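Local coordinates for protein of unknown function with a Fic domain (Bacteroides thetaiotaomicron VPI-5482, PDB 3CUC), which is of unknown function but carries a Fic domain, placing this mostly helical bacterial protein in the Fic/DOC family, at residues P22-L25 with K26-N29; K31-L34 with E35-N39; N65-L68 with K69-E72; A273-A277 with K278-I282. One frame throughout, in Å; residues are numbered along the deposited sequence.

Contact 1: P22-L25 with K26-N29; sequences PEDL and KRWN
Asp-24 and Arg-27, three residues apart on helix 22-42, form the salt bridge between the two segments. Asp-24 OD1 lies 2.7 Å from Arg-27 NH1, meeting the guanidinium at its edge and in its plane. The carboxylate itself is turned 84° against that plane, which makes this a single-point grip. A bend in the arginine chain (chi3 39°) turns NH1 back beside the aspartate, while Arg-27 CG runs past Glu-23 O at 3.4 Å. The charge on Lys-26 is directed elsewhere, its NZ forming a salt bridge with Asp-30.

The backbone bonds are those of a regular alpha-helix in its opening turns. Pro-22, which has no N-H to give, stands where the helix starts and accepts from Lys-26 N (O to N 2.8 Å). Asn-29 N likewise donates to Leu-25 O at 2.9 Å.

Non-bonded packing sets the leucine against the Asn-29 amide: Leu-25 CG and CD1 each come 3.5 Å from ND2 of Asn-29 as the two side chains cross. The indole of Trp-28 leaves this turn and packs on Ser-269 and Leu-272 of helix 256-277 and on Pro-217.

Contact 2: K31-L34 with E35-N39; sequences KFKL and EFNYN
Phe-32 holds one face of its ring against CB of Phe-36, one turn further along helix 22-42. This is a CH-pi contact: Phe-36 CB stands 3.9 Å from the Phe-32 ring centroid, 20° off the normal. Both phenylalanines place CG anti to the backbone N and lie alongside each other, pointing the same way. Their planes are near parallel, at 12°, yet are slid so far apart that the rings barely overlap. The rings face two other helices, Phe-32 reaching Leu-81 of helix 68-89 and Phe-36 meeting Leu-205 of helix 199-213.

The amides of Asn-37 and Asn-39 add to carbonyls already taken by backbone N-H groups. Lys-33 O receives Asn-37 N at 3.2 Å and a weak bond from Asn-37 ND2; ND2 also bonds to Asn-78, and Asn-37 OD1 to His-77. Glu-35 O is gripped from opposite faces of its plane by Asn-39 N at 3.0 Å and Asn-39 ND2 at 2.7 Å.

Glu-35 OE2 forms a long salt bridge with Lys-31 NZ at 3.9 Å, while OE1 pairs with Arg-268. With Arg-268 and, more distantly, Lys-31 near, the carboxylate is probably ionised; its bridge to Arg-268 links helix 22-42 to helix 256-277.

Contact 3: N65-L68 with K69-E72; sequences NASL and KDYE
The chi1 of Ser-67, 72°, sets OG between the backbone N and the carbonyl carbon, facing the first turn of helix 68-89, where it accepts from Asp-70 N. The bond is 3.0 Å long from Asp-70 N to Ser-67 OG, although the hydroxyl's exact position is less sure in this model. At Tyr-71, CG anti to the carbonyl carbon (chi1 -78°) directs the phenol ring back beside the incoming loop. There Tyr-71 CE2 lies 3.5 Å from Ala-66 CB, the methyl approaching the ring obliquely.

The phenol end is fixed from outside: Tyr-71 OH hydrogen-bonds to Ser-63 N, and the ring rests on Gln-52 and Leu-56 of helix 50-59. Leu-68 and Glu-72 form a second side-chain pair, with Glu-72 OE2 3.6 Å from both CG and CD1 of the leucine. Beneath them Glu-72 N donates to Leu-68 O at 2.9 Å, in the carbonyl plane. Earlier in the turn the bond from Tyr-71 N to Ser-67 O, at 3.4 Å, is weak.

A serine hydroxyl answering an N-H of the first turn, which has no preceding helical carbonyl to use, is the classic N-cap; here it begins helix 68-89 as the loop from helix 50-59 ends.

Contact 4: A273-A277 with K278-I282; sequences AIKAA and KGESI
Gly-279 N donates to Ala-276 O over 2.8 Å, a short backbone bond that closes the last turn of helix 256-277. The donor sits well above the carbonyl plane, 56° out of it, and so not on a lone pair. One residue on, Glu-280 N reaches back to Lys-275 O at 3.1 Å. These two bonds, with the positive phi of Gly-279 (81°) between them, define a Schellman motif. Glycine enters that backbone region easily because it has no CB. Just before the reversal, Lys-278 N still makes an ordinary helical bond to Ile-274 O at 3.0 Å.

The side chains of Lys-275 and Glu-280, residues joined by the longer of the motif's two backbone loops, cross at about a right angle. Lys-275 NZ meets Glu-280 OE1 nearly along the C-O axis, 3.1 Å away, in a hydrogen-bonded salt bridge. A bend at the end of the lysine chain (chi4 54°) brings the ammonium round to that oxygen, and the methylenes follow the glutamate too, Lys-275 CG lying 3.3 Å from Glu-280 OE1.

Apolar contacts are looser. Ile-274 and Lys-278 run side by side, with CG2 of the former 4.0 Å from CE of the latter. Ala-276 CB faces Ile-282 CG2 at 4.3 Å, where the chain has turned back along the helix. Ile-274 also packs on Leu-10 and Lys-13 of helix 6-16.

The reversed chain thus answers the carbonyls of Lys-275 and Ala-276, while the salt bridge from Lys-275 to Glu-280 pairs opposite charges across the motif and probably helps to hold the reversal.

Contacts 1 and 2 follow one another along helix 22-42, their centres 14 Å apart, so one helix passes from its outer first turns to a more enclosed middle. Contact 4, the far end of helix 256-277, packs against contact 1 with centres only 9 Å apart: Asp-24 CG lies 3.4 Å from Ala-276 O. The start of one helix is thereby set beside the end of another. Contact 2 brushes the same tail through Lys-31 near Ile-282. Contact 3 lies apart, about 8 Å from contact 2 and about 23 Å from contact 4 between nearest atoms, yet the helix it caps, 68-89, later packs against residues of contact 2.

Contact 1: P22-L25 with K26-N29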
loop_
_atom_site.group_PDB
_atom_site.type_symbol
_atom_site.label_atom_id
_atom_site.label_comp_id
_atom_site.label_asym_id
_atom_site.label_seq_id
_atom_site.Cartn_x
_atom_site.Cartn_y
_atom_site.Cartn_z
ATOM N N PRO A 22 20.316 1.324 -16.142
ATOM C CA PRO A 22 20.278 0.611 -14.850
ATOM C C PRO A 22 20.761 1.400 -13.625
ATOM O O PRO A 22 20.262 1.179 -12.527
ATOM C CB PRO A 22 21.181 -0.608 -15.089
ATOM C CG PRO A 22 21.954 -0.295 -16.321
ATOM C CD PRO A 22 21.076 0.567 -17.149
ATOM N N GLU A 23 21.717 2.303 -13.814
ATOM C CA GLU A 23 22.209 3.158 -12.720
ATOM C C GLU A 23 21.218 4.273 -12.348
ATOM O O GLU A 23 21.131 4.664 -11.181
ATOM C CB GLU A 23 23.599 3.744 -13.037
ATOM C CG GLU A 23 23.685 4.687 -14.248
ATOM C CD GLU A 23 23.811 3.965 -15.593
ATOM O OE1 GLU A 23 23.317 2.823 -15.741
ATOM O OE2 GLU A 23 24.397 4.560 -16.516
ATOM N N ASP A 24 20.486 4.787 -13.337
ATOM C CA ASP A 24 19.386 5.714 -13.078
ATOM C C ASP A 24 18.255 4.948 -12.387
ATOM O O ASP A 24 17.674 5.438 -11.424
ATOM C CB ASP A 24 18.870 6.361 -14.376
ATOM C CG ASP A 24 19.893 7.280 -15.042
ATOM O OD1 ASP A 24 20.610 8.007 -14.332
ATOM O OD2 ASP A 24 19.960 7.297 -16.292
ATOM N N LEU A 25 17.953 3.749 -12.883
ATOM C CA LEU A 25 16.894 2.907 -12.317
ATOM C C LEU A 25 17.200 2.511 -10.879
ATOM O O LEU A 25 16.302 2.498 -10.040
ATOM C CB LEU A 25 16.672 1.653 -13.178
ATOM C CG LEU A 25 15.656 0.609 -12.687
ATOM C CD1 LEU A 25 14.244 1.189 -12.582
ATOM C CD2 LEU A 25 15.680 -0.621 -13.582
ATOM N N LYS A 26 18.460 2.196 -10.595
ATOM C CA LYS A 26 18.860 1.832 -9.232
ATOM C C LYS A 26 18.674 2.984 -8.253
ATOM O O LYS A 26 18.200 2.778 -7.137
ATOM C CB LYS A 26 20.316 1.368 -9.174
ATOM C CG LYS A 26 20.738 0.942 -7.766
ATOM C CD LYS A 26 22.006 0.116 -7.751
ATOM C CE LYS A 26 22.160 -0.614 -6.427
ATOM N NZ LYS A 26 22.193 0.319 -5.274
ATOM N N ARG A 27 19.069 4.187 -8.664
ATOM C CA ARG A 27 18.865 5.382 -7.848
ATOM C C ARG A 27 17.396 5.566 -7.513
ATOM O O ARG A 27 17.052 5.824 -6.360
ATOM C CB ARG A 27 19.391 6.629 -8.561
ATOM C CG ARG A 27 20.913 6.745 -8.556
ATOM C CD ARG A 27 21.423 7.783 -9.553
ATOM N NE ARG A 27 20.557 8.961 -9.584
ATOM C CZ ARG A 27 19.975 9.469 -10.671
ATOM N NH1 ARG A 27 20.171 8.949 -11.875
ATOM N NH2 ARG A 27 19.198 10.533 -10.556
ATOM N N TRP A 28 16.532 5.425 -8.518
ATOM C CA TRP A 28 15.096 5.533 -8.286
ATOM C C TRP A 28 14.638 4.465 -7.293
ATOM O O TRP A 28 13.987 4.781 -6.291
ATOM C CB TRP A 28 14.284 5.431 -9.583
ATOM C CG TRP A 28 12.851 5.127 -9.295
ATOM C CD1 TRP A 28 12.217 3.926 -9.446
ATOM C CD2 TRP A 28 11.894 6.014 -8.737
ATOM N NE1 TRP A 28 10.913 4.022 -9.038
ATOM C CE2 TRP A 28 10.688 5.296 -8.598
ATOM C CE3 TRP A 28 11.932 7.356 -8.348
ATOM C CZ2 TRP A 28 9.526 5.874 -8.087
ATOM C CZ3 TRP A 28 10.775 7.933 -7.838
ATOM C CH2 TRP A 28 9.589 7.192 -7.711
ATOM N N ASN A 29 14.979 3.209 -7.572
ATOM C CA ASN A 29 14.572 2.100 -6.702
ATOM C C ASN A 29 15.090 2.228 -5.282
ATOM O O ASN A 29 14.351 1.975 -4.340
ATOM C CB ASN A 29 15.004 0.751 -7.274
ATOM C CG ASN A 29 14.189 0.346 -8.474
ATOM O OD1 ASN A 29 12.983 0.608 -8.545
ATOM N ND2 ASN A 29 14.839 -0.294 -9.435
#

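Contact 2: K31-L34 with E35-N39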
loop_
_atom_site.group_PDB
_atom_site.type_symbol
_atom_site.label_atom_id
_atom_site.label_comp_id
_atom_site.label_asym_id
_atom_site.label_seq_id
_atom_site.Cartn_x
_atom_site.Cartn_y
_atom_site.Cartn_z
ATOM N N LYS A 31 15.908 5.025 -3.610
ATOM C CA LYS A 31 15.151 6.080 -2.944
ATOM C C LYS A 31 13.747 5.612 -2.572
ATOM O O LYS A 31 13.268 5.899 -1.471
ATOM C CB LYS A 31 15.047 7.346 -3.800
ATOM C CG LYS A 31 14.693 8.585 -2.961
ATOM C CD LYS A 31 14.042 9.709 -3.771
ATOM C CE LYS A 31 13.608 10.881 -2.865
ATOM N NZ LYS A 31 14.747 11.479 -2.100
ATOM N N PHE A 32 13.084 4.898 -3.477
ATOM C CA PHE A 32 11.726 4.454 -3.204
ATOM C C PHE A 32 11.673 3.455 -2.039
ATOM O O PHE A 32 10.849 3.597 -1.128
ATOM C CB PHE A 32 11.066 3.845 -4.439
ATOM C CG PHE A 32 9.764 3.190 -4.129
ATOM C CD1 PHE A 32 8.617 3.944 -3.990
ATOM C CD2 PHE A 32 9.702 1.828 -3.900
ATOM C CE1 PHE A 32 7.420 3.347 -3.671
ATOM C CE2 PHE A 32 8.513 1.222 -3.573
ATOM C CZ PHE A 32 7.369 1.980 -3.456
ATOM N N LYS A 33 12.545 2.451 -2.079
ATOM C CA LYS A 33 12.625 1.439 -1.017
ATOM C C LYS A 33 12.757 2.103 0.350
ATOM O O LYS A 33 12.101 1.731 1.330
ATOM C CB LYS A 33 13.835 0.524 -1.240
ATOM C CG LYS A 33 13.808 -0.759 -0.417
ATOM C CD LYS A 33 14.947 -1.710 -0.801
ATOM C CE LYS A 33 16.283 -1.251 -0.210
ATOM N NZ LYS A 33 17.362 -2.261 -0.397
ATOM N N LEU A 34 13.619 3.103 0.385
ATOM C CA LEU A 34 13.887 3.839 1.594
ATOM C C LEU A 34 12.618 4.553 2.071
ATOM O O LEU A 34 12.136 4.342 3.189
ATOM C CB LEU A 34 14.986 4.865 1.308
ATOM C CG LEU A 34 15.973 5.169 2.420
ATOM C CD1 LEU A 34 15.247 5.448 3.740
ATOM C CD2 LEU A 34 16.961 4.002 2.525
ATOM N N GLU A 35 12.064 5.384 1.195
ATOM C CA GLU A 35 10.963 6.257 1.570
ATOM C C GLU A 35 9.665 5.509 1.833
ATOM O O GLU A 35 8.891 5.897 2.711
ATOM C CB GLU A 35 10.750 7.323 0.499
ATOM C CG GLU A 35 11.936 8.280 0.388
ATOM C CD GLU A 35 11.521 9.726 0.196
ATOM O OE1 GLU A 35 10.530 9.978 -0.527
ATOM O OE2 GLU A 35 12.189 10.611 0.780
ATOM N N PHE A 36 9.428 4.442 1.074
ATOM C CA PHE A 36 8.223 3.652 1.259
ATOM C C PHE A 36 8.270 2.924 2.597
ATOM O O PHE A 36 7.336 3.024 3.392
ATOM C CB PHE A 36 8.030 2.659 0.115
ATOM C CG PHE A 36 6.786 1.834 0.246
ATOM C CD1 PHE A 36 5.556 2.443 0.463
ATOM C CD2 PHE A 36 6.838 0.450 0.159
ATOM C CE1 PHE A 36 4.396 1.684 0.595
ATOM C CE2 PHE A 36 5.677 -0.316 0.288
ATOM C CZ PHE A 36 4.457 0.305 0.512
ATOM N N ASN A 37 9.357 2.195 2.842
ATOM C CA ASN A 37 9.516 1.464 4.101
ATOM C C ASN A 37 9.406 2.401 5.305
ATOM O O ASN A 37 8.687 2.115 6.272
ATOM C CB ASN A 37 10.843 0.694 4.131
ATOM C CG ASN A 37 10.798 -0.592 3.310
ATOM O OD1 ASN A 37 9.939 -1.447 3.531
ATOM N ND2 ASN A 37 11.742 -0.746 2.382
ATOM N N TYR A 38 10.098 3.532 5.231
ATOM C CA TYR A 38 10.071 4.483 6.325
ATOM C C TYR A 38 8.655 4.970 6.560
ATOM O O TYR A 38 8.115 4.818 7.653
ATOM C CB TYR A 38 10.986 5.678 6.059
ATOM C CG TYR A 38 10.858 6.748 7.115
ATOM C CD1 TYR A 38 11.590 6.678 8.300
ATOM C CD2 TYR A 38 9.986 7.818 6.943
ATOM C CE1 TYR A 38 11.462 7.655 9.276
ATOM C CE2 TYR A 38 9.849 8.797 7.917
ATOM C CZ TYR A 38 10.585 8.714 9.078
ATOM O OH TYR A 38 10.439 9.695 10.034
ATOM N N ASN A 39 8.054 5.549 5.527
ATOM C CA ASN A 39 6.759 6.195 5.677
ATOM C C ASN A 39 5.621 5.237 6.009
ATOM O O ASN A 39 4.815 5.518 6.894
ATOM C CB ASN A 39 6.422 7.005 4.430
ATOM C CG ASN A 39 7.200 8.310 4.351
ATOM O OD1 ASN A 39 6.887 9.268 5.056
ATOM N ND2 ASN A 39 8.202 8.361 3.477
#

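Contact 3: N65-L68 with K69-E72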
loop_
_atom_site.group_PDB
_atom_site.type_symbol
_atom_site.label_atom_id
_atom_site.label_comp_id
_atom_site.label_asym_id
_atom_site.label_seq_id
_atom_site.Cartn_x
_atom_site.Cartn_y
_atom_site.Cartn_z
ATOM N N ASN A 65 19.228 4.890 19.150
ATOM C CA ASN A 65 18.391 4.153 20.094
ATOM C C ASN A 65 17.142 3.609 19.408
ATOM O O ASN A 65 16.511 4.306 18.616
ATOM C CB ASN A 65 18.015 5.067 21.245
ATOM C CG ASN A 65 19.224 5.554 22.001
ATOM O OD1 ASN A 65 19.176 6.571 22.699
ATOM N ND2 ASN A 65 20.328 4.823 21.869
ATOM N N ALA A 66 16.815 2.351 19.699
ATOM C CA ALA A 66 15.706 1.657 19.049
ATOM C C ALA A 66 15.375 0.395 19.805
ATOM O O ALA A 66 16.024 0.063 20.800
ATOM C CB ALA A 66 16.057 1.315 17.631
ATOM N N SER A 67 14.357 -0.316 19.340
ATOM C CA SER A 67 14.061 -1.644 19.884
ATOM C C SER A 67 14.366 -2.622 18.775
ATOM O O SER A 67 14.262 -2.283 17.595
ATOM C CB SER A 67 12.597 -1.766 20.309
ATOM O OG SER A 67 11.757 -1.818 19.160
ATOM N N LEU A 68 14.750 -3.833 19.148
ATOM C CA LEU A 68 15.000 -4.858 18.153
ATOM C C LEU A 68 13.773 -4.985 17.250
ATOM O O LEU A 68 13.901 -5.004 16.040
ATOM C CB LEU A 68 15.333 -6.178 18.833
ATOM C CG LEU A 68 15.760 -7.296 17.900
ATOM C CD1 LEU A 68 16.875 -6.812 17.005
ATOM C CD2 LEU A 68 16.183 -8.527 18.707
ATOM N N LYS A 69 12.589 -5.008 17.857
ATOM C CA LYS A 69 11.297 -5.094 17.152
ATOM C C LYS A 69 11.094 -4.030 16.059
ATOM O O LYS A 69 10.629 -4.348 14.972
ATOM C CB LYS A 69 10.158 -4.994 18.175
ATOM C CG LYS A 69 8.770 -5.342 17.662
ATOM C CD LYS A 69 7.715 -4.391 18.251
ATOM C CE LYS A 69 6.302 -4.745 17.784
ATOM N NZ LYS A 69 5.485 -3.527 17.492
ATOM N N ASP A 70 11.424 -2.776 16.337
ATOM C CA ASP A 70 11.345 -1.749 15.299
ATOM C C ASP A 70 12.218 -2.104 14.101
ATOM O O ASP A 70 11.819 -1.892 12.960
ATOM C CB ASP A 70 11.773 -0.385 15.822
ATOM C CG ASP A 70 10.816 0.185 16.841
ATOM O OD1 ASP A 70 9.814 0.828 16.446
ATOM O OD2 ASP A 70 11.101 0.015 18.041
ATOM N N TYR A 71 13.413 -2.634 14.351
ATOM C CA TYR A 71 14.302 -3.048 13.258
ATOM C C TYR A 71 13.734 -4.253 12.542
ATOM O O TYR A 71 13.808 -4.329 11.323
ATOM C CB TYR A 71 15.728 -3.341 13.743
ATOM C CG TYR A 71 16.553 -2.095 13.992
ATOM C CD1 TYR A 71 16.781 -1.178 12.976
ATOM C CD2 TYR A 71 17.105 -1.836 15.244
ATOM C CE1 TYR A 71 17.526 -0.027 13.203
ATOM C CE2 TYR A 71 17.855 -0.693 15.477
ATOM C CZ TYR A 71 18.061 0.202 14.453
ATOM O OH TYR A 71 18.796 1.335 14.677
ATOM N N GLU A 72 13.145 -5.179 13.289
ATOM C CA GLU A 72 12.584 -6.377 12.679
ATOM C C GLU A 72 11.387 -6.045 11.790
ATOM O O GLU A 72 11.347 -6.539 10.675
ATOM C CB GLU A 72 12.184 -7.432 13.714
ATOM C CG GLU A 72 13.248 -7.823 14.752
ATOM C CD GLU A 72 14.380 -8.670 14.203
ATOM O OE1 GLU A 72 14.571 -8.704 12.966
ATOM O OE2 GLU A 72 15.088 -9.303 15.032
#

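Contact 4: A273-A277 with K278-I282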
loop_
_atom_site.group_PDB
_atom_site.type_symbol
_atom_site.label_atom_id
_atom_site.label_comp_id
_atom_site.label_asym_id
_atom_site.label_seq_id
_atom_site.Cartn_x
_atom_site.Cartn_y
_atom_site.Cartn_z
ATOM N N ALA A 273 10.568 10.081 -11.073
ATOM C CA ALA A 273 11.089 8.978 -11.875
ATOM C C ALA A 273 11.588 9.489 -13.224
ATOM O O ALA A 273 12.655 9.081 -13.689
ATOM C CB ALA A 273 10.038 7.912 -12.057
ATOM N N ILE A 274 10.825 10.393 -13.833
ATOM C CA ILE A 274 11.256 11.069 -15.064
ATOM C C ILE A 274 12.577 11.813 -14.830
ATOM O O ILE A 274 13.482 11.791 -15.674
ATOM C CB ILE A 274 10.172 12.057 -15.587
ATOM C CG1 ILE A 274 8.985 11.286 -16.166
ATOM C CG2 ILE A 274 10.745 12.981 -16.650
ATOM C CD1 ILE A 274 7.805 12.156 -16.505
ATOM N N LYS A 275 12.678 12.457 -13.672
ATOM C CA LYS A 275 13.871 13.209 -13.304
ATOM C C LYS A 275 15.079 12.272 -13.238
ATOM O O LYS A 275 16.152 12.594 -13.750
ATOM C CB LYS A 275 13.637 13.911 -11.959
ATOM C CG LYS A 275 14.276 15.290 -11.826
ATOM C CD LYS A 275 13.495 16.174 -10.841
ATOM C CE LYS A 275 14.374 17.254 -10.215
ATOM N NZ LYS A 275 15.078 18.075 -11.232
ATOM N N ALA A 276 14.883 11.103 -12.630
ATOM C CA ALA A 276 15.930 10.090 -12.526
ATOM C C ALA A 276 16.335 9.574 -13.902
ATOM O O ALA A 276 17.523 9.517 -14.214
ATOM C CB ALA A 276 15.472 8.937 -11.645
ATOM N N ALA A 277 15.346 9.215 -14.722
ATOM C CA ALA A 277 15.583 8.745 -16.096
ATOM C C ALA A 277 16.449 9.718 -16.898
ATOM O O ALA A 277 17.339 9.304 -17.635
ATOM C CB ALA A 277 14.261 8.510 -16.818
ATOM N N LYS A 278 16.198 11.013 -16.736
ATOM C CA LYS A 278 16.991 12.051 -17.399
ATOM C C LYS A 278 18.373 12.268 -16.770
ATOM O O LYS A 278 19.088 13.174 -17.175
ATOM C CB LYS A 278 16.222 13.375 -17.388
ATOM C CG LYS A 278 14.962 13.390 -18.242
ATOM C CD LYS A 278 14.237 14.724 -18.078
ATOM C CE LYS A 278 13.201 14.955 -19.165
ATOM N NZ LYS A 278 12.391 16.179 -18.892
ATOM N N GLY A 279 18.741 11.460 -15.777
ATOM C CA GLY A 279 20.056 11.554 -15.141
ATOM C C GLY A 279 20.213 12.638 -14.082
ATOM O O GLY A 279 21.290 12.773 -13.502
ATOM N N GLU A 280 19.154 13.404 -13.813
ATOM C CA GLU A 280 19.213 14.516 -12.849
ATOM C C GLU A 280 19.113 13.996 -11.420
ATOM O O GLU A 280 18.786 12.840 -11.210
ATOM C CB GLU A 280 18.080 15.512 -13.100
ATOM C CG GLU A 280 18.056 16.112 -14.502
ATOM C CD GLU A 280 16.670 16.579 -14.905
ATOM O OE1 GLU A 280 15.928 17.064 -14.028
ATOM O OE2 GLU A 280 16.316 16.453 -16.097
ATOM N N SER A 281 19.373 14.859 -10.443
ATOM C CA SER A 281 19.364 14.459 -9.030
ATOM C C SER A 281 17.958 14.290 -8.479
ATOM O O SER A 281 17.018 14.953 -8.937
ATOM C CB SER A 281 20.113 15.485 -8.169
ATOM O OG SER A 281 19.886 15.269 -6.782
ATOM N N ILE A 282 17.848 13.413 -7.477
ATOM C CA ILE A 282 16.596 13.169 -6.755
ATOM C C ILE A 282 16.737 13.392 -5.235
ATOM O O ILE A 282 15.935 14.130 -4.656
ATOM C CB ILE A 282 15.989 11.767 -7.071
ATOM C CG1 ILE A 282 17.038 10.651 -6.963
ATOM C CG2 ILE A 282 15.373 11.763 -8.462
ATOM C CD1 ILE A 282 16.509 9.286 -7.349
#